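Local coordinates for protein diaminopropionate ammonia-lyase (Escherichia coli, PDB 4D9I) that catalyses the pyridoxal 5'-phosphate-dependent alpha,beta-elimination of both L- and D-2,3-diaminopropionate to pyruvate and ammonia, working as a homodimer, at residues A82-Q87 / T200-G205; M113-T118 / E185-T190; L228-V233 / G340-G345; S255-P260 / T307-C312. One frame throughout, in Å; residues are numbered along the deposited sequence.

Interaction 1. Residues A82-Q87 / T200-G205; sequences AYAIAQ and TWIMQG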
loop_
_atom_site.group_PDB
_atom_site.type_symbol
_atom_site.label_atom_id
_atom_site.label_comp_id
_atom_site.label_asym_id
_atom_site.label_seq_id
_atom_site.Cartn_x
_atom_site.Cartn_y
_atom_site.Cartn_z
ATOM N N ALA B 82 -17.171 19.806 17.471
ATOM C CA ALA B 82 -17.235 19.746 18.932
ATOM C C ALA B 82 -17.054 21.107 19.593
ATOM O O ALA B 82 -17.702 21.393 20.603
ATOM C CB ALA B 82 -16.238 18.727 19.490
ATOM N N TYR B 83 -16.184 21.943 19.021
ATOM C CA TYR B 83 -15.933 23.286 19.562
ATOM C C TYR B 83 -17.196 24.143 19.451
ATOM O O TYR B 83 -17.588 24.809 20.410
ATOM C CB TYR B 83 -14.768 23.952 18.835
ATOM C CG TYR B 83 -14.206 25.196 19.504
ATOM C CD1 TYR B 83 -13.896 25.214 20.872
ATOM C CD2 TYR B 83 -13.920 26.337 18.750
ATOM C CE1 TYR B 83 -13.357 26.348 21.467
ATOM C CE2 TYR B 83 -13.365 27.467 19.336
ATOM C CZ TYR B 83 -13.091 27.465 20.689
ATOM O OH TYR B 83 -12.547 28.588 21.253
ATOM N N ALA B 84 -17.843 24.089 18.291
ATOM C CA ALA B 84 -19.079 24.809 18.089
ATOM C C ALA B 84 -20.188 24.321 19.012
ATOM O O ALA B 84 -20.938 25.124 19.575
ATOM C CB ALA B 84 -19.506 24.718 16.638
ATOM N N ILE B 85 -20.298 23.009 19.177
ATOM C CA ILE B 85 -21.335 22.439 20.031
ATOM C C ILE B 85 -21.157 22.850 21.505
ATOM O O ILE B 85 -22.129 23.201 22.210
ATOM C CB ILE B 85 -21.445 20.915 19.792
ATOM C CG1 ILE B 85 -22.251 20.694 18.500
ATOM C CG2 ILE B 85 -22.156 20.232 20.955
ATOM C CD1 ILE B 85 -21.725 19.586 17.626
ATOM N N ALA B 86 -19.910 22.834 21.959
ATOM C CA ALA B 86 -19.578 23.256 23.314
ATOM C C ALA B 86 -19.821 24.760 23.480
ATOM O O ALA B 86 -20.361 25.191 24.498
ATOM C CB ALA B 86 -18.124 22.904 23.634
ATOM N N GLN B 87 -19.425 25.556 22.483
ATOM C CA GLN B 87 -19.713 26.995 22.494
ATOM C C GLN B 87 -21.220 27.280 22.612
ATOM O O GLN B 87 -21.655 28.134 23.402
ATOM C CB GLN B 87 -19.147 27.682 21.245
ATOM C CG GLN B 87 -17.614 27.711 21.137
ATOM C CD GLN B 87 -16.990 28.907 21.838
ATOM O OE1 GLN B 87 -15.793 29.178 21.691
ATOM N NE2 GLN B 87 -17.781 29.623 22.586
ATOM N N THR B 200 -18.012 30.058 11.981
ATOM C CA THR B 200 -16.840 30.722 12.532
ATOM C C THR B 200 -16.193 29.861 13.630
ATOM O O THR B 200 -14.974 29.625 13.599
ATOM C CB THR B 200 -17.199 32.131 13.058
ATOM O OG1 THR B 200 -17.655 32.934 11.959
ATOM C CG2 THR B 200 -15.986 32.806 13.693
ATOM N N TRP B 201 -16.994 29.367 14.579
ATOM C CA TRP B 201 -16.436 28.527 15.643
ATOM C C TRP B 201 -15.795 27.292 15.078
ATOM O O TRP B 201 -14.722 26.864 15.536
ATOM C CB TRP B 201 -17.490 28.119 16.657
ATOM C CG TRP B 201 -17.876 29.194 17.653
ATOM C CD1 TRP B 201 -17.055 30.152 18.229
ATOM C CD2 TRP B 201 -19.196 29.412 18.254
ATOM N NE1 TRP B 201 -17.761 30.944 19.103
ATOM C CE2 TRP B 201 -19.048 30.542 19.173
ATOM C CE3 TRP B 201 -20.443 28.800 18.133
ATOM C CZ2 TRP B 201 -20.117 31.032 19.915
ATOM C CZ3 TRP B 201 -21.509 29.304 18.888
ATOM C CH2 TRP B 201 -21.347 30.389 19.761
ATOM N N ILE B 202 -16.460 26.698 14.094
ATOM C CA ILE B 202 -15.963 25.481 13.455
ATOM C C ILE B 202 -14.587 25.707 12.827
ATOM O O ILE B 202 -13.686 24.886 12.983
ATOM C CB ILE B 202 -16.964 24.925 12.427
ATOM C CG1 ILE B 202 -18.179 24.342 13.153
ATOM C CG2 ILE B 202 -16.303 23.858 11.552
ATOM C CD1 ILE B 202 -19.387 24.089 12.267
ATOM N N MET B 203 -14.425 26.841 12.142
ATOM C CA MET B 203 -13.175 27.155 11.461
ATOM C C MET B 203 -12.056 27.479 12.420
ATOM O O MET B 203 -10.901 27.114 12.190
ATOM C CB MET B 203 -13.372 28.322 10.500
ATOM C CG MET B 203 -14.149 27.906 9.270
ATOM S SD MET B 203 -14.695 29.346 8.352
ATOM C CE MET B 203 -13.119 29.912 7.693
ATOM N N GLN B 204 -12.400 28.161 13.504
ATOM C CA GLN B 204 -11.443 28.400 14.565
ATOM C C GLN B 204 -11.017 27.080 15.225
ATOM O O GLN B 204 -9.827 26.868 15.497
ATOM C CB GLN B 204 -12.027 29.368 15.584
ATOM C CG GLN B 204 -12.257 30.764 15.018
ATOM C CD GLN B 204 -12.987 31.703 15.973
ATOM O OE1 GLN B 204 -13.783 31.276 16.792
ATOM N NE2 GLN B 204 -12.722 32.993 15.851
ATOM N N GLY B 205 -11.980 26.190 15.466
ATOM C CA GLY B 205 -11.677 24.913 16.065
ATOM C C GLY B 205 -10.727 24.114 15.184
ATOM O O GLY B 205 -9.789 23.476 15.682
#
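Q87 and W201 meet because each side chain leaves its helix with CG anti to the carbonyl carbon (chi1 -67° and -77°), and a bend at chi2 of Q87 then folds its amide back over the indole. The contact is a helix-helix packing in the fold type II enzyme: the axes of 82-87 and 200-205 approach to 8.0 Å, their N-to-C directions obliquely antiparallel. Q87 CB sits above the middle of the six-membered ring of W201, 3.4 Å from its centroid, in a CH-pi contact almost on the ring normal. Further out, the Q87 amide lies flat over the five-membered part, its plane only 4° from that of the ring, with Q87 CD 3.5 Å from W201 NE1. A glycine in place of W201 would probably deprive the Q87 methylene and amide of the surface they stack on and open a gap beside A84.

Small residues let the backbones come close. A84 CB packs against I202 CG1 at 3.7 Å and also touches the CB of W201. At Y83, where CG is anti to the backbone N, the ring passes G205, CD2 coming near its CA; the lack of a side chain at G205 matters here, since a beta carbon would press on Y83 CB. The opposite side of helix 82-87 is covered by helix 122-133 through A82 and I85, while F35 meets the Y83 ring. The carbonyl oxygen W201 O, which accepts the helical bond from G205 N, also lies in the plane of the Y83 ring at its edge, 3.4 Å from Y83 CD2.

Interaction 2. Residues M113-T118 / E185-T190; sequences MTFATT and EVVQDT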
loop_
_atom_site.group_PDB
_atom_site.type_symbol
_atom_site.label_atom_id
_atom_site.label_comp_id
_atom_site.label_asym_id
_atom_site.label_seq_id
_atom_site.Cartn_x
_atom_site.Cartn_y
_atom_site.Cartn_z
ATOM N N MET B 113 -30.631 20.255 24.400
ATOM C CA MET B 113 -30.541 20.801 23.040
ATOM C C MET B 113 -30.576 19.664 22.012
ATOM O O MET B 113 -30.119 18.554 22.293
ATOM C CB MET B 113 -29.229 21.588 22.859
ATOM C CG MET B 113 -29.122 22.895 23.643
ATOM S SD MET B 113 -27.690 23.904 23.146
ATOM C CE MET B 113 -28.341 24.711 21.679
ATOM N N THR B 114 -31.116 19.951 20.828
ATOM C CA THR B 114 -31.071 19.026 19.702
ATOM C C THR B 114 -30.331 19.682 18.551
ATOM O O THR B 114 -30.743 20.734 18.050
ATOM C CB THR B 114 -32.480 18.590 19.268
ATOM O OG1 THR B 114 -33.143 18.009 20.390
ATOM C CG2 THR B 114 -32.410 17.564 18.143
ATOM N N PHE B 115 -29.215 19.073 18.168
ATOM C CA PHE B 115 -28.387 19.596 17.084
ATOM C C PHE B 115 -28.711 18.920 15.770
ATOM O O PHE B 115 -28.623 17.698 15.666
ATOM C CB PHE B 115 -26.904 19.417 17.410
ATOM C CG PHE B 115 -26.478 20.164 18.629
ATOM C CD1 PHE B 115 -26.417 21.552 18.611
ATOM C CD2 PHE B 115 -26.179 19.490 19.804
ATOM C CE1 PHE B 115 -26.041 22.260 19.742
ATOM C CE2 PHE B 115 -25.821 20.190 20.950
ATOM C CZ PHE B 115 -25.736 21.573 20.916
ATOM N N ALA B 116 -29.027 19.721 14.759
ATOM C CA ALA B 116 -29.469 19.190 13.465
ATOM C C ALA B 116 -28.466 19.523 12.366
ATOM O O ALA B 116 -27.998 20.662 12.253
ATOM C CB ALA B 116 -30.853 19.711 13.119
ATOM N N THR B 117 -28.131 18.517 11.558
ATOM C CA THR B 117 -27.009 18.640 10.657
ATOM C C THR B 117 -27.172 17.785 9.410
ATOM O O THR B 117 -27.657 16.665 9.494
ATOM C CB THR B 117 -25.726 18.222 11.412
ATOM O OG1 THR B 117 -25.484 19.169 12.466
ATOM C CG2 THR B 117 -24.523 18.167 10.496
ATOM N N THR B 118 -26.772 18.337 8.265
ATOM C CA THR B 118 -26.554 17.576 7.029
ATOM C C THR B 118 -25.058 17.319 6.811
ATOM O O THR B 118 -24.227 18.190 7.062
ATOM C CB THR B 118 -27.153 18.275 5.786
ATOM O OG1 THR B 118 -28.580 18.176 5.821
ATOM C CG2 THR B 118 -26.665 17.602 4.506
ATOM N N GLU B 185 -31.306 23.115 16.758
ATOM C CA GLU B 185 -30.194 23.985 16.439
ATOM C C GLU B 185 -29.408 23.412 15.259
ATOM O O GLU B 185 -28.761 22.357 15.370
ATOM C CB GLU B 185 -29.284 24.128 17.662
ATOM C CG GLU B 185 -28.204 25.186 17.505
ATOM C CD GLU B 185 -28.731 26.600 17.718
ATOM O OE1 GLU B 185 -29.570 26.791 18.599
ATOM O OE2 GLU B 185 -28.304 27.530 17.007
ATOM N N VAL B 186 -29.478 24.104 14.125
ATOM C CA VAL B 186 -28.715 23.737 12.929
ATOM C C VAL B 186 -27.215 23.965 13.137
ATOM O O VAL B 186 -26.795 25.081 13.478
ATOM C CB VAL B 186 -29.165 24.571 11.713
ATOM C CG1 VAL B 186 -28.292 24.288 10.502
ATOM C CG2 VAL B 186 -30.626 24.302 11.390
ATOM N N VAL B 187 -26.416 22.912 12.927
ATOM C CA VAL B 187 -24.952 23.025 12.980
ATOM C C VAL B 187 -24.349 22.587 11.639
ATOM O O VAL B 187 -24.179 21.390 11.389
ATOM C CB VAL B 187 -24.357 22.219 14.167
ATOM C CG1 VAL B 187 -22.840 22.385 14.240
ATOM C CG2 VAL B 187 -25.017 22.652 15.482
ATOM N N GLN B 188 -24.072 23.556 10.764
ATOM C CA GLN B 188 -23.440 23.285 9.454
ATOM C C GLN B 188 -22.075 23.922 9.387
ATOM O O GLN B 188 -21.860 24.993 9.952
ATOM C CB GLN B 188 -24.255 23.845 8.278
ATOM C CG GLN B 188 -25.553 23.124 7.967
ATOM C CD GLN B 188 -25.389 21.637 7.668
ATOM O OE1 GLN B 188 -26.219 20.837 8.079
ATOM N NE2 GLN B 188 -24.337 21.268 6.950
ATOM N N ASP B 189 -21.174 23.288 8.636
ATOM C CA ASP B 189 -19.805 23.777 8.502
ATOM C C ASP B 189 -19.615 24.744 7.341
ATOM O O ASP B 189 -18.523 24.921 6.838
ATOM C CB ASP B 189 -18.821 22.601 8.419
ATOM C CG ASP B 189 -19.127 21.632 7.260
ATOM O OD1 ASP B 189 -20.302 21.516 6.819
ATOM O OD2 ASP B 189 -18.170 20.940 6.840
ATOM N N THR B 190 -20.685 25.381 6.910
ATOM C CA THR B 190 -20.570 26.453 5.955
ATOM C C THR B 190 -21.432 27.615 6.443
ATOM O O THR B 190 -22.242 27.443 7.349
ATOM C CB THR B 190 -20.971 26.001 4.545
ATOM O OG1 THR B 190 -20.443 26.931 3.584
ATOM C CG2 THR B 190 -22.496 25.879 4.412
HETATM O O HOH W 1 -21.357 19.180 5.831
#
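T118 and Q188 are joined through the side-chain amide of Q188, which pairs with both polar backbone atoms of T118. T118 N gives a nearly straight bond, 2.6 Å long, to Q188 OE1, in the carbonyl plane and on a lone pair; Q188 NE2 returns one of 3.1 Å to T118 O, which lies close to the plane of the amide. The bend of Q188 at chi2 (-57°) turns the amide toward the strand, so that it continues the pairing where the regular ladder has ended.

That ladder is parallel and belongs to the edge of a four-stranded sheet. E185 N donates to T114 O, A116 N to E185 O at 2.7 Å, and V187 N to A116 O at 2.8 Å. The A116 N donor stands 40° out of the carbonyl plane of E185. T117 OG1 adds a side-chain bond to V187 O (2.8 Å), an oxygen that also pairs with H123 NE2. T118 O receives, besides Q188 NE2, a longer bond of 3.3 Å from a water that also donates to D189 OD1, while T118 OG1 is paired with T175 OG1.

The apolar share is small: F115 CD1 touches V187 CG2 at 3.6 Å, and helix 81-93 covers the F115 ring through I85 and L88. On the other flank of strand 114-118, F115 and T117 bond to strand 137-142.

With both of its polar ends used, the buried Q188 amide is fixed in rotation, which probably helps to steady the end of the strand, where the T118 side chain lies about 7 Å from that of D120, the probable proton acceptor for the L-substrate.

Interaction 3. Residues L228-V233 / G340-G345; sequences LLQAGV and GAVGLG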
loop_
_atom_site.group_PDB
_atom_site.type_symbol
_atom_site.label_atom_id
_atom_site.label_comp_id
_atom_site.label_asym_id
_atom_site.label_seq_id
_atom_site.Cartn_x
_atom_site.Cartn_y
_atom_site.Cartn_z
ATOM N N LEU B 228 -0.512 22.491 0.808
ATOM C CA LEU B 228 -1.602 22.068 -0.043
ATOM C C LEU B 228 -2.814 21.831 0.833
ATOM O O LEU B 228 -2.750 21.091 1.825
ATOM C CB LEU B 228 -1.239 20.821 -0.863
ATOM C CG LEU B 228 -0.510 21.183 -2.180
ATOM C CD1 LEU B 228 0.940 21.568 -1.907
ATOM C CD2 LEU B 228 -0.558 20.052 -3.209
ATOM N N LEU B 229 -3.915 22.471 0.471
ATOM C CA LEU B 229 -5.126 22.379 1.252
ATOM C C LEU B 229 -6.290 21.987 0.344
ATOM O O LEU B 229 -6.697 22.761 -0.531
ATOM C CB LEU B 229 -5.394 23.734 1.961
ATOM C CG LEU B 229 -4.379 24.186 3.030
ATOM C CD1 LEU B 229 -4.638 25.639 3.459
ATOM C CD2 LEU B 229 -4.422 23.252 4.239
ATOM N N GLN B 230 -6.833 20.795 0.556
ATOM C CA GLN B 230 -8.017 20.360 -0.180
ATOM C C GLN B 230 -9.235 21.141 0.304
ATOM O O GLN B 230 -9.335 21.455 1.487
ATOM C CB GLN B 230 -8.253 18.843 -0.061
ATOM C CG GLN B 230 -8.429 18.282 1.352
ATOM C CD GLN B 230 -7.096 17.888 1.982
ATOM O OE1 GLN B 230 -6.307 18.748 2.349
ATOM N NE2 GLN B 230 -6.845 16.594 2.097
ATOM N N ALA B 231 -10.148 21.469 -0.605
ATOM C CA ALA B 231 -11.261 22.351 -0.238
ATOM C C ALA B 231 -12.583 21.907 -0.799
ATOM O O ALA B 231 -12.748 21.780 -2.022
ATOM C CB ALA B 231 -10.970 23.775 -0.669
ATOM N N GLY B 232 -13.529 21.669 0.103
ATOM C CA GLY B 232 -14.913 21.434 -0.277
ATOM C C GLY B 232 -15.532 22.803 -0.419
ATOM O O GLY B 232 -15.417 23.427 -1.472
ATOM N N VAL B 233 -16.147 23.286 0.665
ATOM C CA VAL B 233 -16.579 24.692 0.736
ATOM C C VAL B 233 -15.455 25.616 1.193
ATOM O O VAL B 233 -15.585 26.839 1.102
ATOM C CB VAL B 233 -17.784 24.918 1.674
ATOM C CG1 VAL B 233 -19.046 24.268 1.096
ATOM C CG2 VAL B 233 -17.477 24.439 3.090
ATOM N N GLY B 340 -8.997 12.837 1.902
ATOM C CA GLY B 340 -7.813 13.023 2.724
ATOM C C GLY B 340 -6.519 13.080 1.926
ATOM O O GLY B 340 -5.579 13.753 2.330
ATOM N N ALA B 341 -6.490 12.376 0.791
ATOM C CA ALA B 341 -5.245 12.094 0.083
ATOM C C ALA B 341 -4.937 12.981 -1.128
ATOM O O ALA B 341 -3.841 12.905 -1.677
ATOM C CB ALA B 341 -5.197 10.615 -0.320
ATOM N N VAL B 342 -5.871 13.850 -1.503
ATOM C CA VAL B 342 -5.819 14.538 -2.790
ATOM C C VAL B 342 -4.682 15.555 -2.895
ATOM O O VAL B 342 -4.147 15.748 -3.980
ATOM C CB VAL B 342 -7.190 15.159 -3.186
ATOM C CG1 VAL B 342 -7.512 16.400 -2.360
ATOM C CG2 VAL B 342 -7.232 15.481 -4.671
ATOM N N GLY B 343 -4.330 16.205 -1.786
ATOM C CA GLY B 343 -3.198 17.130 -1.776
ATOM C C GLY B 343 -1.930 16.365 -2.125
ATOM O O GLY B 343 -1.180 16.747 -3.046
ATOM N N LEU B 344 -1.682 15.278 -1.403
ATOM C CA LEU B 344 -0.548 14.393 -1.714
ATOM C C LEU B 344 -0.644 13.823 -3.129
ATOM O O LEU B 344 0.367 13.698 -3.847
ATOM C CB LEU B 344 -0.437 13.252 -0.685
ATOM C CG LEU B 344 0.830 12.392 -0.664
ATOM C CD1 LEU B 344 0.824 11.364 -1.789
ATOM C CD2 LEU B 344 2.105 13.239 -0.698
ATOM N N GLY B 345 -1.855 13.503 -3.553
ATOM C CA GLY B 345 -2.049 13.033 -4.914
ATOM C C GLY B 345 -1.531 14.006 -5.947
ATOM O O GLY B 345 -0.958 13.583 -6.947
#
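Q230 and V342 touch where strand 226-230 of the central, mostly parallel sheet packs against helix 338-352, an alpha/beta layer of the fold type II architecture. The axes of 228-230 and 340-345 pass 7.4 Å apart, and their N-to-C directions differ by 144°.

The Q230 side chain begins with CB pointing toward the helix, where it meets V342 CG1 at 3.4 Å. CG then takes the crowded position between the backbone N and the carbonyl carbon (chi1 58°), and a bend at chi2 of -89° carries the amide alongside the start of the helical segment. At the tip, NE2 lies 3.1 Å from G340 O, and its clear hydrogen bonds go to S339 O and I374 O. The buried amide nitrogen is thus held by main-chain oxygens from the helix and from the neighbouring strand 370-375.

At the other end of the contact G343 CA lies 5.5 Å from L228 CA, the nearest backbone approach of the two segments. Around this layer, V258 of strand 254-260 also packs on V342, and helix 235-248 covers L229.

Beyond the strand the chain enters the cofactor site: G232 N and V233 N donate to phosphate oxygens of the pyridoxal phosphate carried by the modified lysine at position 77. Back on the strand, a methyl of L228, CD2, rests 3.4 Å from G343 O.

Interaction 4. Residues S255-P260 / T307-C312; sequences SIIVEP and TQFISC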
loop_
_atom_site.group_PDB
_atom_site.type_symbol
_atom_site.label_atom_id
_atom_site.label_comp_id
_atom_site.label_asym_id
_atom_site.label_seq_id
_atom_site.Cartn_x
_atom_site.Cartn_y
_atom_site.Cartn_z
ATOM N N SER B 255 0.691 28.721 -0.855
ATOM C CA SER B 255 -0.459 27.898 -0.541
ATOM C C SER B 255 -1.196 27.520 -1.805
ATOM O O SER B 255 -1.453 28.361 -2.669
ATOM C CB SER B 255 -1.410 28.630 0.426
ATOM O OG SER B 255 -1.798 29.880 -0.103
ATOM N N ILE B 256 -1.569 26.253 -1.875
ATOM C CA ILE B 256 -2.232 25.698 -3.028
ATOM C C ILE B 256 -3.525 25.035 -2.556
ATOM O O ILE B 256 -3.493 24.099 -1.766
ATOM C CB ILE B 256 -1.338 24.648 -3.746
ATOM C CG1 ILE B 256 -0.010 25.278 -4.200
ATOM C CG2 ILE B 256 -2.051 24.104 -4.958
ATOM C CD1 ILE B 256 1.130 24.277 -4.312
ATOM N N ILE B 257 -4.645 25.522 -3.075
ATOM C CA ILE B 257 -5.979 24.985 -2.777
ATOM C C ILE B 257 -6.303 23.936 -3.837
ATOM O O ILE B 257 -6.108 24.172 -5.044
ATOM C CB ILE B 257 -7.027 26.114 -2.808
ATOM C CG1 ILE B 257 -6.513 27.355 -2.054
ATOM C CG2 ILE B 257 -8.372 25.637 -2.257
ATOM C CD1 ILE B 257 -6.039 27.103 -0.627
ATOM N N VAL B 258 -6.757 22.770 -3.384
ATOM C CA VAL B 258 -6.983 21.651 -4.268
ATOM C C VAL B 258 -8.449 21.205 -4.295
ATOM O O VAL B 258 -9.034 20.892 -3.256
ATOM C CB VAL B 258 -6.071 20.463 -3.858
ATOM C CG1 VAL B 258 -6.254 19.306 -4.827
ATOM C CG2 VAL B 258 -4.626 20.924 -3.832
ATOM N N GLU B 259 -9.015 21.143 -5.492
ATOM C CA GLU B 259 -10.384 20.696 -5.682
ATOM C C GLU B 259 -10.540 19.725 -6.849
ATOM O O GLU B 259 -9.862 19.853 -7.858
ATOM C CB GLU B 259 -11.325 21.890 -5.918
ATOM C CG GLU B 259 -11.479 22.813 -4.737
ATOM C CD GLU B 259 -12.370 23.984 -5.069
ATOM O OE1 GLU B 259 -12.026 24.748 -6.001
ATOM O OE2 GLU B 259 -13.422 24.122 -4.422
ATOM N N PRO B 260 -11.443 18.749 -6.704
ATOM C CA PRO B 260 -11.884 17.943 -7.849
ATOM C C PRO B 260 -12.670 18.826 -8.823
ATOM O O PRO B 260 -13.427 19.723 -8.393
ATOM C CB PRO B 260 -12.802 16.877 -7.232
ATOM C CG PRO B 260 -13.019 17.253 -5.805
ATOM C CD PRO B 260 -12.142 18.419 -5.444
ATOM N N THR B 307 -2.224 31.266 -2.755
ATOM C CA THR B 307 -1.312 31.591 -3.846
ATOM C C THR B 307 -1.884 31.085 -5.165
ATOM O O THR B 307 -1.894 31.805 -6.162
ATOM C CB THR B 307 0.102 31.014 -3.617
ATOM O OG1 THR B 307 0.486 31.226 -2.249
ATOM C CG2 THR B 307 1.117 31.695 -4.558
ATOM N N GLN B 308 -2.390 29.854 -5.146
ATOM C CA GLN B 308 -2.883 29.191 -6.336
ATOM C C GLN B 308 -4.086 28.307 -6.054
ATOM O O GLN B 308 -4.265 27.806 -4.948
ATOM C CB GLN B 308 -1.769 28.341 -6.957
ATOM C CG GLN B 308 -0.800 29.141 -7.812
ATOM C CD GLN B 308 0.483 28.387 -8.104
ATOM O OE1 GLN B 308 0.787 27.379 -7.457
ATOM N NE2 GLN B 308 1.245 28.870 -9.068
ATOM N N PHE B 309 -4.905 28.119 -7.077
ATOM C CA PHE B 309 -6.007 27.173 -7.022
ATOM C C PHE B 309 -5.738 26.064 -8.028
ATOM O O PHE B 309 -5.286 26.342 -9.132
ATOM C CB PHE B 309 -7.306 27.878 -7.378
ATOM C CG PHE B 309 -7.548 29.130 -6.588
ATOM C CD1 PHE B 309 -7.499 30.372 -7.203
ATOM C CD2 PHE B 309 -7.817 29.065 -5.226
ATOM C CE1 PHE B 309 -7.729 31.539 -6.479
ATOM C CE2 PHE B 309 -8.042 30.230 -4.497
ATOM C CZ PHE B 309 -7.994 31.458 -5.122
ATOM N N ILE B 310 -6.014 24.821 -7.637
ATOM C CA ILE B 310 -5.906 23.674 -8.540
ATOM C C ILE B 310 -7.260 22.984 -8.712
ATOM O O ILE B 310 -7.967 22.720 -7.735
ATOM C CB ILE B 310 -4.856 22.642 -8.062
ATOM C CG1 ILE B 310 -3.439 23.180 -8.297
ATOM C CG2 ILE B 310 -5.028 21.303 -8.790
ATOM C CD1 ILE B 310 -2.313 22.283 -7.820
ATOM N N SER B 311 -7.614 22.733 -9.968
ATOM C CA SER B 311 -8.741 21.889 -10.335
ATOM C C SER B 311 -8.188 20.606 -10.928
ATOM O O SER B 311 -7.496 20.634 -11.947
ATOM C CB SER B 311 -9.627 22.585 -11.362
ATOM O OG SER B 311 -10.658 21.724 -11.808
ATOM N N CYS B 312 -8.498 19.480 -10.304
ATOM C CA CYS B 312 -7.907 18.227 -10.745
ATOM C C CYS B 312 -8.884 17.074 -10.988
ATOM O O CYS B 312 -10.005 17.046 -10.466
ATOM C CB CYS B 312 -6.764 17.807 -9.816
ATOM S SG CYS B 312 -7.318 17.240 -8.207
HETATM O O HOH W 2 -9.150 24.908 -6.042
#
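S255 and T307 meet just ahead of a parallel beta ladder between 255-260 and 308-312, in the central mostly parallel sheet, with strand axes 4.6 Å apart. Each residue uses its hydroxyl: S255 N donates to T307 OG1 at 2.9 Å, and T307 N gives a bond of 3.0 Å to S255 OG, with a weak second one to S255 O. The hydroxyl of S255 can reach that N-H because chi1 of 56° places it between the backbone N and the carbonyl carbon. An alanine here has no hydroxyl, and T307 N would probably be left with the weak bond to the backbone oxygen, loosening the start of the ladder.

Past this start the backbone bonds alternate: Q308 N to S255 O, I257 N to Q308 O, I310 N to I257 O at 2.7 Å, E259 N to I310 O and C312 N to E259 O. On the face carrying I256, V258 and I310, I256 CG2 presses on I310 CD1 at 3.4 Å, tighter than ordinary carbon contact, and helices 338-352 and 356-363 cover the pair's surroundings through V346 and L363. The other face holds I257 CG1 beside F309 CD2 at 3.8 Å, with I266 and Y267 of helix 265-272 touching F309.

Second-shell bonds fix the polar ends: Q308 OE1 accepts from H254 NE2, S311 OG pairs with D264 OD2, and the carboxylate of E259 takes the backbone N-H groups of I266 and Y267. A water lies between the strands, 2.9 Å from E259 OE1 and 3.0 Å from I310 O.

Overall arrangement
All four contacts are mainly buried, but they divide between two sheets. Interactions 3 and 4 share the larger sheet, where strands 226-230 and 254-260 are neighbours, and the centres of the two interactions lie about 8 Å apart; L229 probably bonds to I256 and V258. Interactions 1 and 2 belong to the smaller sheet and its helices, and touch through I85 on F115 and I202 on Q188. Chemistry follows position: the two strand pairings rely on backbone bonds, supplemented by an amide and a hydroxyl in interaction 2 and by two hydroxyls in interaction 4, whereas interaction 1 relies on stacking and interaction 3 on packing of Q230 and L228 against the helix, with the Q230 amide tied to main-chain oxygens. T190 against V233 joins interaction 2 to interaction 3.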